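Local structure of sugar-binding transcriptional regulator, LacI family (Enterococcus faecalis, 3CS3) at residues A[12-17]-A[61-66]; A[48-53]-A[67-72]. The protein probably acts as a sugar-responsive transcriptional regulator of the LacI family, binding DNA through a separate domain and an effector sugar through the domain studied here. One frame throughout, in Å; residues are numbered along the deposited sequence.

In the fold
The two contacts show how a Rossmann-like half of a sugar-binding domain is built from its sheet outward. Contact 1 is buried and joins two neighbouring parallel strands, 10-15 and 60-64, chiefly through backbone hydrogen bonds. Contact 2 lies at the surface, about 9 Å away between centres, where the loop following strand 40-45 meets the turn leading into helix 70-78; no direct hydrogen bond crosses it, and CH-pi contacts do the work. The segments alternate along the chain: 48-53 lies between the two segments of contact 1, and 61-66 runs straight into 67-72. The rings of Y14 and F68 meet edge-to-face, and I63 CD1 also touches F68, tying the inner contact to the outer one.

Contact 1 of 2, residues A[12-17]-A[61-66]; sequences GVYLAD and AIILDW
The parallel part of the central sheet in a periplasmic binding protein-like subdomain is illustrated by G12 to L15 beside A61 to L64, two strands whose axes run 8° from parallel. Three backbone hydrogen bonds join them in the alternating pattern of parallel strands: I62 N gives to G12 O, Y14 N to I62 O at 2.9 Å, and L64 N to Y14 O at 2.8 Å. I62 O also receives a CA-H...O contact from V13 CA at 3.3 Å.

Side chains pair by face. On one, Y14 meets I63: chi1 of -68° sets the ring beside its own backbone N, and I63 CD1 comes obliquely to Y14 CD2 at 3.7 Å, while A61 CB sits near the ring plane at its edge. On the other, L15 CD2 lies 4.0 Å from L64 CB, and V13 CG2 faces I62 CB; helices 23-35 and 232-247 pack over this apolar side.

Past the strands, D65 turns toward the first segment. With CG anti to the backbone N (chi1 -176°), the carboxylate reaches across to A16, where OD1 lies 3.3 Å from A16 CB. D65 OD1 accepts a hydrogen bond from T67 OG1. A water donates to L15 O at 3.0 Å and also lies near D65 OD2, though that approach is too short to be relied on. D87 OD2 receives the D65 backbone N-H. Bonded strands that end together in polar loops at their C-terminal edge are characteristic of the Rossmann-like subdomains of LacI-family effector domains.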
loop_
_atom_site.group_PDB
_atom_site.type_symbol
_atom_site.label_atom_id
_atom_site.label_comp_id
_atom_site.label_asym_id
_atom_site.label_seq_id
_atom_site.Cartn_x
_atom_site.Cartn_y
_atom_site.Cartn_z
ATOM N N GLY A 12 -13.281 0.708 -12.936
ATOM C CA GLY A 12 -12.089 -0.117 -12.741
ATOM C C GLY A 12 -10.847 0.750 -12.623
ATOM O O GLY A 12 -10.596 1.603 -13.466
ATOM N N VAL A 13 -10.075 0.549 -11.563
ATOM C CA VAL A 13 -8.858 1.317 -11.361
ATOM C C VAL A 13 -7.665 0.378 -11.505
ATOM O O VAL A 13 -7.512 -0.567 -10.738
ATOM C CB VAL A 13 -8.858 2.047 -10.002
ATOM C CG1 VAL A 13 -7.558 2.805 -9.796
ATOM C CG2 VAL A 13 -10.050 3.005 -9.910
ATOM N N TYR A 14 -6.838 0.632 -12.513
ATOM C CA TYR A 14 -5.728 -0.258 -12.833
ATOM C C TYR A 14 -4.400 0.323 -12.367
ATOM O O TYR A 14 -3.892 1.288 -12.938
ATOM C CB TYR A 14 -5.728 -0.611 -14.329
ATOM C CG TYR A 14 -6.917 -1.464 -14.705
ATOM C CD1 TYR A 14 -6.842 -2.854 -14.646
ATOM C CD2 TYR A 14 -8.135 -0.881 -15.075
ATOM C CE1 TYR A 14 -7.933 -3.644 -14.965
ATOM C CE2 TYR A 14 -9.233 -1.661 -15.391
ATOM C CZ TYR A 14 -9.122 -3.043 -15.338
ATOM O OH TYR A 14 -10.202 -3.832 -15.650
ATOM N N LEU A 15 -3.878 -0.261 -11.293
ATOM C CA LEU A 15 -2.635 0.188 -10.670
ATOM C C LEU A 15 -1.509 -0.789 -10.964
ATOM O O LEU A 15 -1.756 -1.931 -11.341
ATOM C CB LEU A 15 -2.811 0.375 -9.161
ATOM C CG LEU A 15 -3.891 1.365 -8.698
ATOM C CD1 LEU A 15 -3.869 1.450 -7.192
ATOM C CD2 LEU A 15 -3.739 2.766 -9.321
ATOM N N ALA A 16 -0.275 -0.325 -10.796
ATOM C CA ALA A 16 0.910 -1.116 -11.116
ATOM C C ALA A 16 1.496 -1.845 -9.905
ATOM O O ALA A 16 2.263 -2.797 -10.060
ATOM C CB ALA A 16 1.954 -0.229 -11.751
ATOM N N ASP A 17 1.110 -1.398 -8.713
ATOM C CA ASP A 17 1.668 -1.865 -7.431
ATOM C C ASP A 17 3.183 -1.710 -7.238
ATOM O O ASP A 17 3.862 -2.611 -6.740
ATOM C CB ASP A 17 1.166 -3.261 -7.018
ATOM C CG ASP A 17 0.045 -3.198 -5.983
ATOM O OD1 ASP A 17 0.141 -3.907 -4.959
ATOM O OD2 ASP A 17 -0.926 -2.433 -6.184
ATOM N N ALA A 61 -12.615 3.269 -16.889
ATOM C CA ALA A 61 -11.347 2.953 -16.240
ATOM C C ALA A 61 -10.512 4.177 -15.890
ATOM O O ALA A 61 -10.515 5.174 -16.615
ATOM C CB ALA A 61 -10.532 1.966 -17.092
ATOM N N ILE A 62 -9.816 4.087 -14.758
ATOM C CA ILE A 62 -8.760 5.020 -14.400
ATOM C C ILE A 62 -7.459 4.218 -14.373
ATOM O O ILE A 62 -7.342 3.255 -13.619
ATOM C CB ILE A 62 -9.026 5.706 -13.038
ATOM C CG1 ILE A 62 -10.258 6.614 -13.124
ATOM C CG2 ILE A 62 -7.810 6.516 -12.584
ATOM C CD1 ILE A 62 -10.762 7.094 -11.772
ATOM N N ILE A 63 -6.492 4.608 -15.202
ATOM C CA ILE A 63 -5.264 3.825 -15.383
ATOM C C ILE A 63 -4.013 4.533 -14.854
ATOM O O ILE A 63 -3.658 5.629 -15.309
ATOM C CB ILE A 63 -5.011 3.468 -16.881
ATOM C CG1 ILE A 63 -6.295 3.008 -17.593
ATOM C CG2 ILE A 63 -3.846 2.461 -17.034
ATOM C CD1 ILE A 63 -6.683 1.578 -17.368
ATOM N N LEU A 64 -3.352 3.890 -13.895
ATOM C CA LEU A 64 -2.004 4.265 -13.484
ATOM C C LEU A 64 -1.137 3.002 -13.446
ATOM O O LEU A 64 -0.903 2.424 -12.383
ATOM C CB LEU A 64 -2.028 4.999 -12.135
ATOM C CG LEU A 64 -0.753 5.469 -11.406
ATOM C CD1 LEU A 64 0.400 5.842 -12.327
ATOM C CD2 LEU A 64 -1.089 6.628 -10.501
ATOM N N ASP A 65 -0.663 2.590 -14.622
ATOM C CA ASP A 65 0.091 1.350 -14.789
ATOM C C ASP A 65 0.819 1.388 -16.126
ATOM O O ASP A 65 0.186 1.281 -17.171
ATOM C CB ASP A 65 -0.865 0.145 -14.752
ATOM C CG ASP A 65 -0.143 -1.202 -14.826
ATOM O OD1 ASP A 65 1.110 -1.254 -14.809
ATOM O OD2 ASP A 65 -0.853 -2.228 -14.901
ATOM N N TRP A 66 2.146 1.509 -16.086
ATOM C CA TRP A 66 2.965 1.618 -17.301
ATOM C C TRP A 66 3.036 0.316 -18.113
ATOM O O TRP A 66 3.361 0.344 -19.301
ATOM C CB TRP A 66 4.379 2.122 -16.966
ATOM C CG TRP A 66 5.227 1.100 -16.270
ATOM C CD1 TRP A 66 5.226 0.812 -14.942
ATOM C CD2 TRP A 66 6.188 0.219 -16.872
ATOM N NE1 TRP A 66 6.125 -0.189 -14.667
ATOM C CE2 TRP A 66 6.728 -0.577 -15.835
ATOM C CE3 TRP A 66 6.641 0.022 -18.186
ATOM C CZ2 TRP A 66 7.712 -1.553 -16.065
ATOM C CZ3 TRP A 66 7.619 -0.952 -18.418
ATOM C CH2 TRP A 66 8.143 -1.725 -17.359
HETATM O O HOH W 1 -2.988 -3.062 -13.808
#

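Contact 2 of 2, residues A[48-53]-A[67-72]; sequences KSHLFI and TFPTKE
Residues 49-51 have helical backbone angles without the regular bonding of a helix, and L51 N bonds back to K48 O, so the loop curls and presents H50 to the facing segment. There T67 and F68 lead to P69, at the N-cap position of the helix that starts at T70. The backbones come nearest at H50 and F68, with CA atoms 6.1 Å apart.

H50 is the centre of the contact. Its CB stands squarely over one face of the F68 ring, 3.5 Å from the ring centroid, while its imidazole receives P69 CD over a face, 3.6 Å from the imidazole centroid. Both CH-pi approaches lie only 6° off the ring normals. The histidine and proline side chains cross at about a right angle. A chi1 of 62°, which tucks the H50 ring between its own backbone N and carbonyl carbon, lays it over the proline while CB remains on the phenylalanine. The H50 and F68 rings themselves are inclined at 44°.

I53 CD1 touches the tip of the phenylalanine, 3.9 Å from F68 CZ. On the proline side of the imidazole, E72 OE2 comes obliquely to H50 CD2 at 4.1 Å. A water in the imidazole plane lies 3.0 Å from H50 ND1 and donates a weak bond to T67 OG1, whose stronger partner is D65.

R88 NH2 bonds F68 O and T70 OG1 at the helix start. Inward, F68 packs on I73 of helix 70-78 and meets Y14 of strand 10-15, and I53 touches Y14 and F76, placing the loop against both strand and helix.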
loop_
_atom_site.group_PDB
_atom_site.type_symbol
_atom_site.label_atom_id
_atom_site.label_comp_id
_atom_site.label_asym_id
_atom_site.label_seq_id
_atom_site.Cartn_x
_atom_site.Cartn_y
_atom_site.Cartn_z
ATOM N N LYS A 48 -0.689 -9.220 -15.738
ATOM C CA LYS A 48 -1.676 -9.802 -16.640
ATOM C C LYS A 48 -3.078 -9.242 -16.405
ATOM O O LYS A 48 -4.053 -9.789 -16.918
ATOM C CB LYS A 48 -1.701 -11.332 -16.491
ATOM C CG LYS A 48 -0.385 -12.049 -16.807
ATOM C CD LYS A 48 -0.192 -12.267 -18.306
ATOM C CE LYS A 48 0.999 -13.174 -18.599
ATOM N NZ LYS A 48 2.300 -12.585 -18.157
ATOM N N SER A 49 -3.170 -8.151 -15.643
ATOM C CA SER A 49 -4.461 -7.570 -15.238
ATOM C C SER A 49 -5.255 -6.938 -16.387
ATOM O O SER A 49 -6.484 -6.841 -16.316
ATOM C CB SER A 49 -4.265 -6.548 -14.116
ATOM O OG SER A 49 -3.592 -5.395 -14.590
ATOM N N HIS A 50 -4.552 -6.517 -17.435
ATOM C CA HIS A 50 -5.182 -5.937 -18.619
ATOM C C HIS A 50 -5.768 -6.984 -19.571
ATOM O O HIS A 50 -6.571 -6.647 -20.443
ATOM C CB HIS A 50 -4.201 -5.026 -19.364
ATOM C CG HIS A 50 -2.982 -5.726 -19.878
ATOM N ND1 HIS A 50 -1.818 -5.828 -19.147
ATOM C CD2 HIS A 50 -2.737 -6.342 -21.060
ATOM C CE1 HIS A 50 -0.913 -6.482 -19.852
ATOM N NE2 HIS A 50 -1.445 -6.805 -21.017
ATOM N N LEU A 51 -5.353 -8.241 -19.411
ATOM C CA LEU A 51 -5.855 -9.345 -20.235
ATOM C C LEU A 51 -7.303 -9.702 -19.908
ATOM O O LEU A 51 -8.059 -10.114 -20.787
ATOM C CB LEU A 51 -4.964 -10.589 -20.111
ATOM C CG LEU A 51 -3.709 -10.745 -20.987
ATOM C CD1 LEU A 51 -3.940 -10.308 -22.436
ATOM C CD2 LEU A 51 -2.499 -10.036 -20.391
ATOM N N PHE A 52 -7.679 -9.544 -18.643
ATOM C CA PHE A 52 -9.064 -9.743 -18.227
ATOM C C PHE A 52 -9.668 -8.485 -17.628
ATOM O O PHE A 52 -9.687 -8.298 -16.407
ATOM C CB PHE A 52 -9.227 -10.935 -17.279
ATOM C CG PHE A 52 -7.972 -11.331 -16.575
ATOM C CD1 PHE A 52 -7.209 -12.395 -17.045
ATOM C CD2 PHE A 52 -7.552 -10.653 -15.440
ATOM C CE1 PHE A 52 -6.049 -12.775 -16.400
ATOM C CE2 PHE A 52 -6.392 -11.023 -14.796
ATOM C CZ PHE A 52 -5.638 -12.092 -15.270
ATOM N N ILE A 53 -10.145 -7.621 -18.516
ATOM C CA ILE A 53 -10.960 -6.487 -18.136
ATOM C C ILE A 53 -12.413 -6.950 -18.188
ATOM O O ILE A 53 -12.897 -7.341 -19.257
ATOM C CB ILE A 53 -10.775 -5.302 -19.110
ATOM C CG1 ILE A 53 -9.294 -4.942 -19.266
ATOM C CG2 ILE A 53 -11.577 -4.103 -18.637
ATOM C CD1 ILE A 53 -8.974 -4.200 -20.558
ATOM N N THR A 67 2.738 -0.810 -17.468
ATOM C CA THR A 67 2.712 -2.112 -18.144
ATOM C C THR A 67 1.392 -2.383 -18.869
ATOM O O THR A 67 1.306 -3.322 -19.663
ATOM C CB THR A 67 2.977 -3.279 -17.171
ATOM O OG1 THR A 67 1.934 -3.341 -16.192
ATOM C CG2 THR A 67 4.318 -3.118 -16.485
ATOM N N PHE A 68 0.367 -1.582 -18.573
ATOM C CA PHE A 68 -0.903 -1.628 -19.294
ATOM C C PHE A 68 -0.638 -0.978 -20.653
ATOM O O PHE A 68 -0.368 0.221 -20.714
ATOM C CB PHE A 68 -1.974 -0.856 -18.512
ATOM C CG PHE A 68 -3.401 -1.246 -18.830
ATOM C CD1 PHE A 68 -4.284 -1.551 -17.805
ATOM C CD2 PHE A 68 -3.873 -1.280 -20.140
ATOM C CE1 PHE A 68 -5.605 -1.893 -18.076
ATOM C CE2 PHE A 68 -5.195 -1.622 -20.421
ATOM C CZ PHE A 68 -6.060 -1.924 -19.390
ATOM N N PRO A 69 -0.693 -1.772 -21.745
ATOM C CA PRO A 69 -0.292 -1.287 -23.072
ATOM C C PRO A 69 -1.300 -0.307 -23.644
ATOM O O PRO A 69 -2.504 -0.525 -23.503
ATOM C CB PRO A 69 -0.264 -2.565 -23.926
ATOM C CG PRO A 69 -0.345 -3.702 -22.949
ATOM C CD PRO A 69 -1.137 -3.173 -21.806
ATOM N N THR A 70 -0.794 0.757 -24.268
ATOM C CA THR A 70 -1.606 1.827 -24.866
ATOM C C THR A 70 -2.603 1.300 -25.900
ATOM O O THR A 70 -3.761 1.723 -25.915
ATOM C CB THR A 70 -0.711 2.933 -25.490
ATOM O OG1 THR A 70 0.224 3.397 -24.510
ATOM C CG2 THR A 70 -1.536 4.123 -25.970
ATOM N N LYS A 71 -2.158 0.361 -26.737
ATOM C CA LYS A 71 -3.020 -0.273 -27.743
ATOM C C LYS A 71 -4.232 -0.993 -27.132
ATOM O O LYS A 71 -5.326 -0.948 -27.694
ATOM C CB LYS A 71 -2.209 -1.216 -28.639
ATOM C CG LYS A 71 -1.299 -0.485 -29.626
ATOM C CD LYS A 71 -0.457 -1.448 -30.459
ATOM C CE LYS A 71 0.482 -0.685 -31.391
ATOM N NZ LYS A 71 1.457 -1.577 -32.079
ATOM N N GLU A 72 -4.029 -1.631 -25.978
ATOM C CA GLU A 72 -5.124 -2.204 -25.186
ATOM C C GLU A 72 -6.071 -1.142 -24.627
ATOM O O GLU A 72 -7.272 -1.395 -24.496
ATOM C CB GLU A 72 -4.584 -3.061 -24.036
ATOM C CG GLU A 72 -4.918 -4.542 -24.128
ATOM C CD GLU A 72 -4.138 -5.265 -25.206
ATOM O OE1 GLU A 72 -4.760 -5.664 -26.217
ATOM O OE2 GLU A 72 -2.908 -5.433 -25.045
HETATM O O HOH W 2 -1.100 -4.627 -16.526
#